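Local atomic coordinates of pumilio homology domain family member 4 (Saccharomyces cerevisiae, PDB entry 3BWT), a protein that binds single-stranded mRNA through a domain of eight Pumilio repeats, is dispensable for haploid growth and may affect diploid formation. Residues Phe27-Leu32 with Ile64-Glu69; Lys102-Ile107 with Ile137-Gln142; Cys176-Thr181 with Val209-Thr214; Glu250-Thr255 with Glu260-Glu265; Val287-Leu292 with Ile328-Leu333. All coordinates share one frame; numbering follows the deposited sequence.

Contact 1 (Phe27-Leu32 with Ile64-Glu69); sequences FLQKQL and IQKLLE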
# COMPACT_ATOMS: atom_id res chain seq x y z
N PHE A 27 4.29 -30.12 -14.79
CA PHE A 27 5.20 -31.27 -14.81
C PHE A 27 6.59 -30.85 -14.35
O PHE A 27 7.15 -31.44 -13.43
CB PHE A 27 5.28 -31.86 -16.22
CG PHE A 27 6.33 -32.94 -16.35
CD1 PHE A 27 6.13 -34.20 -15.81
CD2 PHE A 27 7.52 -32.69 -17.01
CE1 PHE A 27 7.09 -35.18 -15.93
CE2 PHE A 27 8.48 -33.67 -17.13
CZ PHE A 27 8.27 -34.92 -16.59
N LEU A 28 7.14 -29.83 -15.00
CA LEU A 28 8.46 -29.34 -14.67
C LEU A 28 8.56 -28.85 -13.24
O LEU A 28 9.53 -29.13 -12.54
CB LEU A 28 8.85 -28.22 -15.63
CG LEU A 28 8.98 -28.66 -17.08
CD1 LEU A 28 9.52 -27.52 -17.91
CD2 LEU A 28 9.90 -29.85 -17.15
N GLN A 29 7.55 -28.12 -12.79
CA GLN A 29 7.54 -27.59 -11.45
C GLN A 29 7.56 -28.74 -10.46
O GLN A 29 8.16 -28.64 -9.38
CB GLN A 29 6.32 -26.70 -11.23
CG GLN A 29 6.42 -25.35 -11.95
CD GLN A 29 5.08 -24.65 -12.04
OE1 GLN A 29 4.47 -24.30 -11.02
NE2 GLN A 29 4.61 -24.42 -13.27
N LYS A 30 6.91 -29.83 -10.83
CA LYS A 30 6.88 -31.03 -10.01
C LYS A 30 8.30 -31.52 -9.87
O LYS A 30 8.83 -31.61 -8.76
CB LYS A 30 6.01 -32.11 -10.67
CG LYS A 30 5.69 -33.30 -9.77
CD LYS A 30 4.78 -34.31 -10.49
CE LYS A 30 5.48 -34.96 -11.69
NZ LYS A 30 4.62 -35.93 -12.45
N GLN A 31 8.92 -31.82 -11.00
CA GLN A 31 10.30 -32.27 -11.06
C GLN A 31 11.25 -31.38 -10.25
O GLN A 31 12.13 -31.87 -9.56
CB GLN A 31 10.75 -32.33 -12.52
CG GLN A 31 9.87 -33.21 -13.36
CD GLN A 31 9.58 -34.56 -12.70
OE1 GLN A 31 10.49 -35.30 -12.32
NE2 GLN A 31 8.30 -34.89 -12.58
N LEU A 32 11.06 -30.07 -10.34
CA LEU A 32 11.87 -29.15 -9.55
C LEU A 32 11.66 -29.40 -8.06
O LEU A 32 12.61 -29.36 -7.27
CB LEU A 32 11.50 -27.71 -9.89
CG LEU A 32 12.03 -27.12 -11.19
CD1 LEU A 32 11.36 -25.79 -11.48
CD2 LEU A 32 13.54 -26.97 -11.09
N ILE A 64 9.32 -20.32 -13.69
CA ILE A 64 10.49 -19.52 -13.32
C ILE A 64 10.50 -19.21 -11.82
O ILE A 64 11.55 -19.21 -11.19
CB ILE A 64 10.59 -18.23 -14.15
CG1 ILE A 64 10.58 -18.56 -15.65
CG2 ILE A 64 11.85 -17.45 -13.79
CD1 ILE A 64 11.78 -19.37 -16.10
N GLN A 65 9.32 -18.94 -11.25
CA GLN A 65 9.19 -18.72 -9.82
C GLN A 65 9.69 -19.94 -9.05
O GLN A 65 10.39 -19.81 -8.05
CB GLN A 65 7.74 -18.47 -9.44
CG GLN A 65 7.21 -17.12 -9.87
CD GLN A 65 5.91 -16.78 -9.21
OE1 GLN A 65 5.84 -16.66 -7.99
NE2 GLN A 65 4.87 -16.62 -10.00
N LYS A 66 9.29 -21.11 -9.52
CA LYS A 66 9.68 -22.35 -8.89
C LYS A 66 11.18 -22.56 -9.11
O LYS A 66 11.92 -22.91 -8.19
CB LYS A 66 8.86 -23.51 -9.45
CG LYS A 66 9.07 -24.84 -8.75
CD LYS A 66 8.75 -24.76 -7.26
CE LYS A 66 9.23 -26.01 -6.53
NZ LYS A 66 9.57 -25.71 -5.11
N LEU A 67 11.62 -22.29 -10.34
CA LEU A 67 13.02 -22.42 -10.72
C LEU A 67 13.90 -21.54 -9.85
O LEU A 67 14.95 -21.96 -9.40
CB LEU A 67 13.22 -22.04 -12.19
CG LEU A 67 14.60 -22.36 -12.76
CD1 LEU A 67 14.82 -23.85 -12.80
CD2 LEU A 67 14.77 -21.76 -14.13
N LEU A 68 13.45 -20.31 -9.62
CA LEU A 68 14.20 -19.37 -8.79
C LEU A 68 14.46 -19.89 -7.37
O LEU A 68 15.54 -19.70 -6.81
CB LEU A 68 13.51 -18.00 -8.77
CG LEU A 68 13.61 -17.20 -10.07
CD1 LEU A 68 12.48 -16.17 -10.18
CD2 LEU A 68 14.96 -16.53 -10.20
N GLU A 69 13.48 -20.57 -6.77
CA GLU A 69 13.68 -21.10 -5.43
C GLU A 69 14.73 -22.20 -5.42
O GLU A 69 15.53 -22.30 -4.50
CB GLU A 69 12.38 -21.67 -4.87
CG GLU A 69 11.35 -20.63 -4.47
CD GLU A 69 9.95 -21.23 -4.34
OE1 GLU A 69 9.84 -22.41 -3.93
OE2 GLU A 69 8.97 -20.52 -4.65
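Lys66 NZ is the polar atom that several acids share, and the Lys66 chain also carries the contact with Gln29 and Leu32. Asp33, one residue beyond Leu32 on helix 22-34, is its strongest partner, in a salt bridge that runs from one helix to the other. A second comes from its own helix, where Lys66 NZ lies 3.5 Å from Glu69 OE1; Glu70 adds a long, weak ion pair. The chain reaches them because CG stands anti to the backbone N (chi1 -174°) and the chain then bends at chi2, so that its methylenes run along the neighbouring helix. There Lys66 CG packs 3.7 Å from Leu32 CD1, the two side chains passing each other in opposite directions, while Lys66 CB meets Gln29 CG at 3.9 Å. Deeper in, the leucines meet branch to branch, Leu32 CD2 lying 3.8 Å from Leu67 CD1, and both also touch Ile43 of helix 37-47. The short helical segments are nearly parallel, at 12° with axes 9.6 Å apart, as expected of equivalent helices in Pumilio repeats 1 and 2. Lysine suits the border because its aliphatic stem belongs with leucine and its ammonium with acids. The contact therefore joins the repeats in two layers, an apolar one of leucines facing helix 37-47 and a charged one beyond it, where the clustered carboxylates would be expected to stabilise the lysine's positive charge.

Contact 2 (Lys102-Ile107 with Ile137-Gln142); sequences KLIECI and IQKCLQ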
# COMPACT_ATOMS: atom_id res chain seq x y z
N LYS A 102 9.16 -12.71 -6.99
CA LYS A 102 9.80 -13.91 -6.48
C LYS A 102 11.33 -13.83 -6.57
O LYS A 102 12.04 -14.21 -5.63
CB LYS A 102 9.32 -15.15 -7.22
CG LYS A 102 9.53 -16.43 -6.43
CD LYS A 102 8.60 -16.44 -5.25
CE LYS A 102 8.72 -17.70 -4.43
NZ LYS A 102 7.74 -17.65 -3.31
N LEU A 103 11.82 -13.34 -7.70
CA LEU A 103 13.24 -13.13 -7.87
C LEU A 103 13.80 -12.30 -6.72
O LEU A 103 14.78 -12.68 -6.09
CB LEU A 103 13.52 -12.44 -9.21
CG LEU A 103 14.96 -12.30 -9.68
CD1 LEU A 103 15.03 -12.35 -11.20
CD2 LEU A 103 15.58 -11.00 -9.17
N ILE A 104 13.16 -11.17 -6.45
CA ILE A 104 13.56 -10.30 -5.36
C ILE A 104 13.51 -11.00 -4.00
O ILE A 104 14.40 -10.84 -3.18
CB ILE A 104 12.69 -9.03 -5.34
CG1 ILE A 104 12.93 -8.20 -6.61
CG2 ILE A 104 12.99 -8.21 -4.09
CD1 ILE A 104 11.94 -7.06 -6.81
N GLU A 105 12.47 -11.80 -3.77
CA GLU A 105 12.36 -12.56 -2.54
C GLU A 105 13.49 -13.55 -2.40
O GLU A 105 13.89 -13.90 -1.28
CB GLU A 105 11.04 -13.32 -2.51
CG GLU A 105 9.88 -12.44 -2.14
CD GLU A 105 8.56 -13.14 -2.30
OE1 GLU A 105 8.56 -14.29 -2.80
OE2 GLU A 105 7.53 -12.53 -1.92
N CYS A 106 14.02 -14.01 -3.53
CA CYS A 106 14.98 -15.10 -3.54
C CYS A 106 16.44 -14.68 -3.42
O CYS A 106 17.29 -15.49 -3.06
CB CYS A 106 14.81 -15.96 -4.79
SG CYS A 106 13.45 -17.10 -4.70
N ILE A 107 16.74 -13.43 -3.73
CA ILE A 107 18.14 -13.02 -3.80
C ILE A 107 18.80 -12.99 -2.43
O ILE A 107 18.24 -12.49 -1.46
CB ILE A 107 18.35 -11.68 -4.54
CG1 ILE A 107 17.67 -10.53 -3.79
CG2 ILE A 107 17.85 -11.79 -5.97
CD1 ILE A 107 17.72 -9.22 -4.55
N ILE A 137 8.06 -2.77 -6.97
CA ILE A 137 8.60 -1.71 -6.13
C ILE A 137 8.36 -1.95 -4.62
O ILE A 137 9.26 -1.76 -3.82
CB ILE A 137 8.07 -0.33 -6.56
CG1 ILE A 137 8.60 -0.00 -7.96
CG2 ILE A 137 8.45 0.76 -5.56
CD1 ILE A 137 10.07 -0.37 -8.14
N GLN A 138 7.16 -2.38 -4.26
CA GLN A 138 6.87 -2.68 -2.86
C GLN A 138 7.69 -3.86 -2.34
O GLN A 138 8.13 -3.86 -1.19
CB GLN A 138 5.39 -2.98 -2.66
CG GLN A 138 4.48 -1.83 -2.96
CD GLN A 138 3.05 -2.14 -2.59
OE1 GLN A 138 2.79 -2.66 -1.51
NE2 GLN A 138 2.11 -1.83 -3.48
N LYS A 139 7.90 -4.86 -3.18
CA LYS A 139 8.66 -6.04 -2.78
C LYS A 139 10.06 -5.60 -2.37
O LYS A 139 10.63 -6.11 -1.42
CB LYS A 139 8.74 -7.04 -3.93
CG LYS A 139 9.31 -8.38 -3.56
CD LYS A 139 8.62 -8.97 -2.35
CE LYS A 139 7.22 -9.46 -2.66
NZ LYS A 139 6.57 -10.02 -1.43
N CYS A 140 10.59 -4.64 -3.09
CA CYS A 140 11.92 -4.13 -2.83
C CYS A 140 12.00 -3.64 -1.40
O CYS A 140 12.98 -3.91 -0.70
CB CYS A 140 12.26 -3.01 -3.80
SG CYS A 140 12.71 -3.62 -5.44
N LEU A 141 10.97 -2.91 -0.98
CA LEU A 141 10.90 -2.37 0.38
C LEU A 141 10.71 -3.50 1.39
O LEU A 141 11.30 -3.48 2.47
CB LEU A 141 9.78 -1.35 0.48
CG LEU A 141 9.89 -0.15 -0.47
CD1 LEU A 141 8.52 0.43 -0.80
CD2 LEU A 141 10.81 0.91 0.10
N GLN A 142 9.91 -4.49 1.05
CA GLN A 142 9.68 -5.60 1.97
C GLN A 142 10.91 -6.49 2.16
O GLN A 142 11.01 -7.17 3.17
CB GLN A 142 8.50 -6.46 1.54
CG GLN A 142 7.26 -5.68 1.21
CD GLN A 142 6.09 -6.58 0.87
OE1 GLN A 142 5.79 -6.81 -0.31
NE2 GLN A 142 5.43 -7.10 1.90
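Lys139 and Glu105 lean toward each other at a slant across the gap between helices 96-106 and 133-143, so that methylenes meet first and charges last. Lys139 CD lies 3.7 Å from Glu105 CG, and beyond it Lys139 NZ donates to Glu105 OE2 at 2.7 Å in a salt bridge, OE2 accepting through its anti lone pair, the one turned away from OE1. Two bends, at chi2 and chi3 (51° and 72°), turn the lysine toward this acid, whereas the glutamate runs extended beyond CG. Ile104 takes the opposite course to Lys139: the two side chains run past each other head to tail, with Ile104 CG2 3.7 Å from Lys139 CG. The other isoleucine branch ends at Ile104 CD1, 3.8 Å from Cys140 SG, and a small, weakly polar thiol fits well at this buried spot, where Ile152 and Leu120 also touch it. The carboxylate is shared, since its other oxygen, Glu105 OE1, receives a weak bond from Lys102 NZ at 3.5 Å. Lysine on both sides of one glutamate thus makes a small salt-bridge network. The shared carboxylate would offset part of the positive charge of the two lysines, and the two grips probably limit its rotation beside an apolar seam between repeats 3 and 4.

Contact 3 (Cys176-Thr181 with Val209-Thr214); sequences CLDHGT and VQYIIT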
# COMPACT_ATOMS: atom_id res chain seq x y z
N CYS A 176 6.61 2.38 2.10
CA CYS A 176 7.79 3.13 2.54
C CYS A 176 7.73 3.40 4.03
O CYS A 176 8.73 3.25 4.74
CB CYS A 176 7.91 4.46 1.78
SG CYS A 176 8.42 4.31 0.03
N LEU A 177 6.56 3.79 4.52
CA LEU A 177 6.38 4.06 5.94
C LEU A 177 6.39 2.79 6.78
O LEU A 177 6.59 2.84 7.99
CB LEU A 177 5.07 4.81 6.19
CG LEU A 177 5.02 6.20 5.57
CD1 LEU A 177 3.67 6.82 5.84
CD2 LEU A 177 6.12 7.06 6.13
N ASP A 178 6.15 1.66 6.12
CA ASP A 178 6.16 0.37 6.80
C ASP A 178 7.58 -0.09 7.11
O ASP A 178 7.85 -0.63 8.17
CB ASP A 178 5.47 -0.69 5.94
CG ASP A 178 3.96 -0.70 6.10
OD1 ASP A 178 3.44 0.04 6.97
OD2 ASP A 178 3.28 -1.45 5.37
N HIS A 179 8.49 0.15 6.17
CA HIS A 179 9.81 -0.47 6.20
C HIS A 179 10.93 0.55 6.25
O HIS A 179 12.09 0.22 6.53
CB HIS A 179 10.00 -1.36 4.97
CG HIS A 179 9.02 -2.49 4.91
ND1 HIS A 179 9.13 -3.61 5.70
CD2 HIS A 179 7.91 -2.67 4.16
CE1 HIS A 179 8.14 -4.44 5.43
NE2 HIS A 179 7.38 -3.89 4.50
N GLY A 180 10.59 1.81 5.98
CA GLY A 180 11.58 2.86 6.00
C GLY A 180 12.26 3.04 7.34
O GLY A 180 11.63 2.89 8.40
N THR A 181 13.56 3.32 7.28
CA THR A 181 14.34 3.86 8.39
C THR A 181 13.68 5.12 8.95
O THR A 181 13.05 5.88 8.21
CB THR A 181 15.71 4.28 7.87
OG1 THR A 181 16.62 3.17 7.92
CG2 THR A 181 16.26 5.43 8.67
N VAL A 209 -2.16 10.41 4.34
CA VAL A 209 -2.21 11.25 5.51
C VAL A 209 -2.70 10.46 6.72
O VAL A 209 -2.21 10.63 7.84
CB VAL A 209 -3.10 12.48 5.27
CG1 VAL A 209 -3.16 13.36 6.51
CG2 VAL A 209 -2.58 13.27 4.09
N GLN A 210 -3.67 9.58 6.50
CA GLN A 210 -4.16 8.72 7.57
C GLN A 210 -3.11 7.71 8.01
O GLN A 210 -3.00 7.37 9.18
CB GLN A 210 -5.38 7.93 7.11
CG GLN A 210 -6.60 8.76 6.73
CD GLN A 210 -7.80 7.85 6.49
OE1 GLN A 210 -8.22 7.12 7.39
NE2 GLN A 210 -8.34 7.88 5.28
N TYR A 211 -2.34 7.21 7.05
CA TYR A 211 -1.43 6.12 7.35
C TYR A 211 -0.30 6.58 8.27
O TYR A 211 0.19 5.82 9.10
CB TYR A 211 -0.89 5.51 6.06
CG TYR A 211 -0.42 4.08 6.25
CD1 TYR A 211 -1.30 3.10 6.69
CD2 TYR A 211 0.90 3.73 6.02
CE1 TYR A 211 -0.88 1.81 6.88
CE2 TYR A 211 1.33 2.43 6.21
CZ TYR A 211 0.44 1.47 6.64
OH TYR A 211 0.87 0.18 6.83
N ILE A 212 0.10 7.84 8.11
CA ILE A 212 1.13 8.41 8.96
C ILE A 212 0.68 8.30 10.40
O ILE A 212 1.44 7.91 11.27
CB ILE A 212 1.36 9.89 8.64
CG1 ILE A 212 1.95 10.03 7.24
CG2 ILE A 212 2.24 10.56 9.72
CD1 ILE A 212 2.04 11.45 6.75
N ILE A 213 -0.59 8.64 10.63
CA ILE A 213 -1.15 8.61 11.97
C ILE A 213 -1.30 7.18 12.46
O ILE A 213 -0.93 6.85 13.58
CB ILE A 213 -2.49 9.32 12.00
CG1 ILE A 213 -2.30 10.76 11.53
CG2 ILE A 213 -3.10 9.29 13.39
CD1 ILE A 213 -3.53 11.62 11.64
N THR A 214 -1.84 6.32 11.60
CA THR A 214 -1.92 4.90 11.88
C THR A 214 -0.61 4.33 12.40
O THR A 214 -0.57 3.60 13.39
CB THR A 214 -2.32 4.14 10.60
OG1 THR A 214 -3.69 4.39 10.32
CG2 THR A 214 -2.09 2.63 10.75
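Leu177 makes the close-packed half of this contact, and Asp178, the next residue, its more open half; Tyr211 takes part in both. On the buried side Leu177 CD1 sits 3.9 Å from Ile212 CG1 and touches the rim of the tyrosine, 4.2 Å from Tyr211 CD2 and near the ring plane. Cys185 and Cys189 of helix 182-193 also meet this branched leucine. Toward solvent the packing gives way to a single polar link. Tyr211's chi1 of -157° swings the ring out across to helix 169-179, where Tyr211 OH donates to Asp178 OD1 at 2.6 Å, though the position of OD1 is less certain. This oxygen lies in the plane of the ring, at its edge, while the carboxylate as a whole is turned 60° from it. Lys215 and Arg175 form long, weak ion pairs with the same acid. A phenylalanine in place of Tyr211 could keep the ring's contact with Leu177 but would probably leave Asp178 without its hydroxyl mate and freer to turn. Tyrosine thus lets one flat side chain join repeats 5 and 6 by both apolar and polar means, and the cationic neighbours would help keep the aspartate ionised.

Contact 4 (Glu250-Thr255 with Glu260-Glu265); sequences EKILKT and EPMILE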
# COMPACT_ATOMS: atom_id res chain seq x y z
N GLU A 250 -12.12 12.00 10.75
CA GLU A 250 -12.48 10.76 11.44
C GLU A 250 -11.27 9.99 11.97
O GLU A 250 -11.31 9.42 13.06
CB GLU A 250 -13.25 9.84 10.51
CG GLU A 250 -14.76 9.96 10.59
CD GLU A 250 -15.45 8.62 10.41
OE1 GLU A 250 -14.74 7.60 10.25
OE2 GLU A 250 -16.70 8.59 10.41
N LYS A 251 -10.21 9.95 11.18
CA LYS A 251 -9.01 9.24 11.57
C LYS A 251 -8.46 9.85 12.87
O LYS A 251 -8.10 9.13 13.80
CB LYS A 251 -7.95 9.32 10.47
CG LYS A 251 -6.67 8.62 10.85
CD LYS A 251 -6.96 7.19 11.24
CE LYS A 251 -5.69 6.47 11.61
NZ LYS A 251 -5.92 5.00 11.67
N ILE A 252 -8.42 11.17 12.91
CA ILE A 252 -8.00 11.92 14.09
C ILE A 252 -8.98 11.74 15.25
O ILE A 252 -8.57 11.54 16.40
CB ILE A 252 -7.85 13.42 13.76
CG1 ILE A 252 -6.64 13.64 12.84
CG2 ILE A 252 -7.69 14.22 15.03
CD1 ILE A 252 -6.73 14.90 12.01
N LEU A 253 -10.28 11.81 14.96
CA LEU A 253 -11.29 11.59 16.00
C LEU A 253 -11.15 10.21 16.62
O LEU A 253 -11.58 9.99 17.75
CB LEU A 253 -12.71 11.74 15.44
CG LEU A 253 -13.18 13.16 15.14
CD1 LEU A 253 -14.61 13.14 14.65
CD2 LEU A 253 -13.03 14.04 16.38
N LYS A 254 -10.54 9.28 15.88
CA LYS A 254 -10.38 7.91 16.35
C LYS A 254 -8.97 7.64 16.87
O LYS A 254 -8.63 6.50 17.21
CB LYS A 254 -10.76 6.91 15.24
CG LYS A 254 -12.26 6.83 14.97
CD LYS A 254 -12.58 5.79 13.90
CE LYS A 254 -14.08 5.57 13.76
NZ LYS A 254 -14.42 4.40 12.88
N THR A 255 -8.16 8.68 16.93
CA THR A 255 -6.83 8.56 17.53
C THR A 255 -6.83 9.18 18.92
O THR A 255 -6.71 10.40 19.07
CB THR A 255 -5.77 9.21 16.65
OG1 THR A 255 -5.84 8.63 15.34
CG2 THR A 255 -4.37 8.99 17.24
N GLU A 260 -9.71 14.74 21.38
CA GLU A 260 -10.42 15.79 22.09
C GLU A 260 -10.16 17.22 21.60
O GLU A 260 -11.08 18.02 21.51
CB GLU A 260 -10.24 15.60 23.61
CG GLU A 260 -10.72 14.20 24.02
CD GLU A 260 -10.79 13.96 25.53
OE1 GLU A 260 -10.42 14.86 26.31
OE2 GLU A 260 -11.23 12.84 25.91
N PRO A 261 -8.91 17.54 21.23
CA PRO A 261 -8.69 18.83 20.57
C PRO A 261 -9.59 19.03 19.34
O PRO A 261 -10.13 20.12 19.13
CB PRO A 261 -7.23 18.74 20.13
CG PRO A 261 -6.60 17.86 21.15
CD PRO A 261 -7.65 16.85 21.54
N MET A 262 -9.74 17.97 18.55
CA MET A 262 -10.57 18.03 17.34
C MET A 262 -12.04 18.20 17.69
O MET A 262 -12.73 19.04 17.12
CB MET A 262 -10.37 16.79 16.47
CG MET A 262 -11.12 16.83 15.13
SD MET A 262 -10.63 18.17 14.01
CE MET A 262 -8.96 17.67 13.59
N ILE A 263 -12.52 17.38 18.62
CA ILE A 263 -13.89 17.47 19.09
C ILE A 263 -14.15 18.88 19.62
O ILE A 263 -15.22 19.45 19.41
CB ILE A 263 -14.17 16.43 20.19
CG1 ILE A 263 -14.10 15.02 19.60
CG2 ILE A 263 -15.53 16.68 20.85
CD1 ILE A 263 -14.29 13.91 20.61
N LEU A 264 -13.15 19.43 20.28
CA LEU A 264 -13.22 20.78 20.82
C LEU A 264 -13.38 21.84 19.74
O LEU A 264 -14.20 22.75 19.88
CB LEU A 264 -11.96 21.09 21.61
CG LEU A 264 -12.10 20.99 23.13
CD1 LEU A 264 -10.73 21.13 23.78
CD2 LEU A 264 -13.06 22.07 23.62
N GLU A 265 -12.59 21.72 18.68
CA GLU A 265 -12.68 22.64 17.55
C GLU A 265 -14.08 22.61 16.96
O GLU A 265 -14.70 23.65 16.73
CB GLU A 265 -11.66 22.26 16.48
CG GLU A 265 -11.47 23.33 15.42
CD GLU A 265 -10.78 24.55 15.98
OE1 GLU A 265 -10.22 24.45 17.09
OE2 GLU A 265 -10.80 25.61 15.31
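Leu253 presents one methyl to two side chains of the following helix: Leu253 CD2 lies 3.6 Å from Met262 CG and 3.5 Å from Ile263 CG1. Beside it Ile252 receives the far end of the methionine, with Met262 CE 3.9 Å from Ile252 CD1. Met262 crosses both residues at about a right angle, and bends at chi2 and chi3 (62° and 68°) curl its thioether back so that CE reaches Ile252; an unbranched, flexible chain can bend to meet both neighbours. All four residues are buried, and no hydrogen bond joins the segments. Neighbouring helices surround this core: Thr290 and Val287 touch Leu253, Leu306 touches Ile263, and Ile213 of the preceding repeat touches Ile252. The short turn between the helices probably limits how they can pack. Helix 245-253 ends as Lys254 leaves helical angles, and Thr255 OG1 bonds to Lys251 O at 2.8 Å, the donor tilted 33° from the carbonyl plane. These are two consecutive helices of Pumilio repeat 7, joined by a short turn and packed through aliphatic side chains, as in the three-helix units of this alpha-helical repeat fold.

Contact 5 (Val287-Leu292 with Ile328-Leu333); sequences VLQTAL and IGMLHL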
# COMPACT_ATOMS: atom_id res chain seq x y z
N VAL A 287 -19.17 11.77 10.59
CA VAL A 287 -18.18 12.43 11.41
C VAL A 287 -18.81 12.90 12.72
O VAL A 287 -18.22 12.77 13.79
CB VAL A 287 -17.61 13.64 10.68
CG1 VAL A 287 -16.64 14.41 11.58
CG2 VAL A 287 -16.94 13.20 9.39
N LEU A 288 -20.01 13.44 12.61
CA LEU A 288 -20.76 13.87 13.77
C LEU A 288 -21.03 12.67 14.68
O LEU A 288 -20.93 12.78 15.90
CB LEU A 288 -22.09 14.50 13.35
CG LEU A 288 -22.90 15.04 14.54
CD1 LEU A 288 -21.97 15.80 15.48
CD2 LEU A 288 -24.06 15.91 14.07
N GLN A 289 -21.38 11.55 14.06
CA GLN A 289 -21.70 10.35 14.82
C GLN A 289 -20.45 9.80 15.47
O GLN A 289 -20.50 9.24 16.57
CB GLN A 289 -22.32 9.29 13.92
CG GLN A 289 -22.74 8.05 14.67
CD GLN A 289 -23.41 7.03 13.78
OE1 GLN A 289 -23.56 7.25 12.57
NE2 GLN A 289 -23.82 5.91 14.35
N THR A 290 -19.32 9.94 14.79
CA THR A 290 -18.05 9.56 15.37
C THR A 290 -17.76 10.43 16.59
O THR A 290 -17.33 9.93 17.62
CB THR A 290 -16.91 9.67 14.37
OG1 THR A 290 -17.00 8.58 13.45
CG2 THR A 290 -15.58 9.59 15.08
N ALA A 291 -18.03 11.72 16.45
CA ALA A 291 -17.74 12.69 17.51
C ALA A 291 -18.49 12.34 18.78
O ALA A 291 -17.92 12.36 19.87
CB ALA A 291 -18.11 14.09 17.05
N LEU A 292 -19.77 12.03 18.63
CA LEU A 292 -20.60 11.60 19.75
C LEU A 292 -20.12 10.28 20.34
O LEU A 292 -20.08 10.11 21.55
CB LEU A 292 -22.06 11.46 19.32
CG LEU A 292 -22.81 12.76 19.02
CD1 LEU A 292 -23.95 12.52 18.03
CD2 LEU A 292 -23.31 13.38 20.31
N ILE A 328 -29.67 10.18 16.38
CA ILE A 328 -30.59 9.95 17.48
C ILE A 328 -30.09 8.78 18.32
O ILE A 328 -30.27 8.74 19.55
CB ILE A 328 -32.01 9.66 16.95
CG1 ILE A 328 -32.57 10.90 16.25
CG2 ILE A 328 -32.93 9.23 18.07
CD1 ILE A 328 -33.92 10.69 15.59
N GLY A 329 -29.45 7.83 17.65
CA GLY A 329 -28.96 6.63 18.29
C GLY A 329 -27.76 6.90 19.18
O GLY A 329 -27.44 6.11 20.06
N MET A 330 -27.11 8.03 18.95
CA MET A 330 -25.88 8.35 19.66
C MET A 330 -26.15 9.27 20.84
O MET A 330 -25.23 9.70 21.52
CB MET A 330 -24.87 9.02 18.72
CG MET A 330 -24.70 8.34 17.37
SD MET A 330 -24.12 6.63 17.50
CE MET A 330 -22.81 6.84 18.70
N LEU A 331 -27.43 9.54 21.10
CA LEU A 331 -27.80 10.69 21.92
C LEU A 331 -27.87 10.55 23.44
O LEU A 331 -27.52 11.49 24.16
CB LEU A 331 -29.07 11.35 21.40
CG LEU A 331 -28.75 12.51 20.46
CD1 LEU A 331 -29.96 13.41 20.31
CD2 LEU A 331 -27.55 13.29 21.01
N HIS A 332 -28.34 9.42 23.95
CA HIS A 332 -28.54 9.34 25.40
C HIS A 332 -27.65 8.31 26.09
O HIS A 332 -27.29 8.48 27.25
CB HIS A 332 -30.02 9.17 25.73
CG HIS A 332 -30.88 10.25 25.16
ND1 HIS A 332 -30.95 11.51 25.71
CD2 HIS A 332 -31.69 10.27 24.08
CE1 HIS A 332 -31.77 12.26 24.99
NE2 HIS A 332 -32.23 11.53 24.00
N LEU A 333 -27.30 7.25 25.35
CA LEU A 333 -26.31 6.26 25.77
C LEU A 333 -26.03 6.26 27.28
O LEU A 333 -25.64 5.23 27.85
CB LEU A 333 -25.01 6.48 24.99
CG LEU A 333 -24.96 5.92 23.57
CD1 LEU A 333 -26.36 5.81 22.97
CD2 LEU A 333 -24.05 6.77 22.70
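The carboxamide of Gln289 is the flat group that meets the other segment, and it does so through its nitrogen: NE2 makes a weak hydrogen bond to Met330 SD at 3.2 Å, bent to 145° at the hydrogen, with the sulfur somewhat off the amide plane. A second flat group, the imidazole of His332, has Leu331 CB over one face, 3.9 Å above the plane and toward the rim, but this histidine is poorly ordered. A chi1 of -177° and an extended chain carry the Gln289 amide outward, a polar end on a long stem suited to this partly exposed place, whereas Met330 is bent at chi2 and chi3 and crosses it at about a right angle. Below them Leu292 CD1 packs 3.7 Å from Met330 CB, and Leu292 CD2 lies 4.3 Å from Leu331 CD2, giving the apolar floor. The partner segment opens with a type I turn, Ile328 to Leu331, where helix 322-328 ends; Tyr303 bonds to the Met330 carbonyl oxygen and so holds the turn against repeat 8. Shortened to an alanine, Gln289 would lose the chain that crosses Met330, and the thioether would probably be left without its amide partner and freer to swing. Because a thioether is a poor acceptor, the bond probably adds little, and the packing of Met330 against the buried Leu292 is likely to do most to attach the chain's end.

How the contacts relate
The five contacts follow one another along the chain, each closing before the next begins, and trace the length of an elongated all-helical repeat domain. Contacts 1, 2 and 3 each join successive repeats (1 with 2, 3 with 4, 5 with 6) and stand with centres 19 Å apart from neighbour to neighbour. Contact 4 lies inside repeat 7, and contact 5 places the chain's end against repeat 8. Consecutive contacts touch, as where Thr214 of contact 3 meets Lys251 of contact 4, yet the centres of contacts 1 and 5 are 57 Å apart. Such relayed, local packing produces the extended scaffold on which Pumilio repeats bind single-stranded RNA.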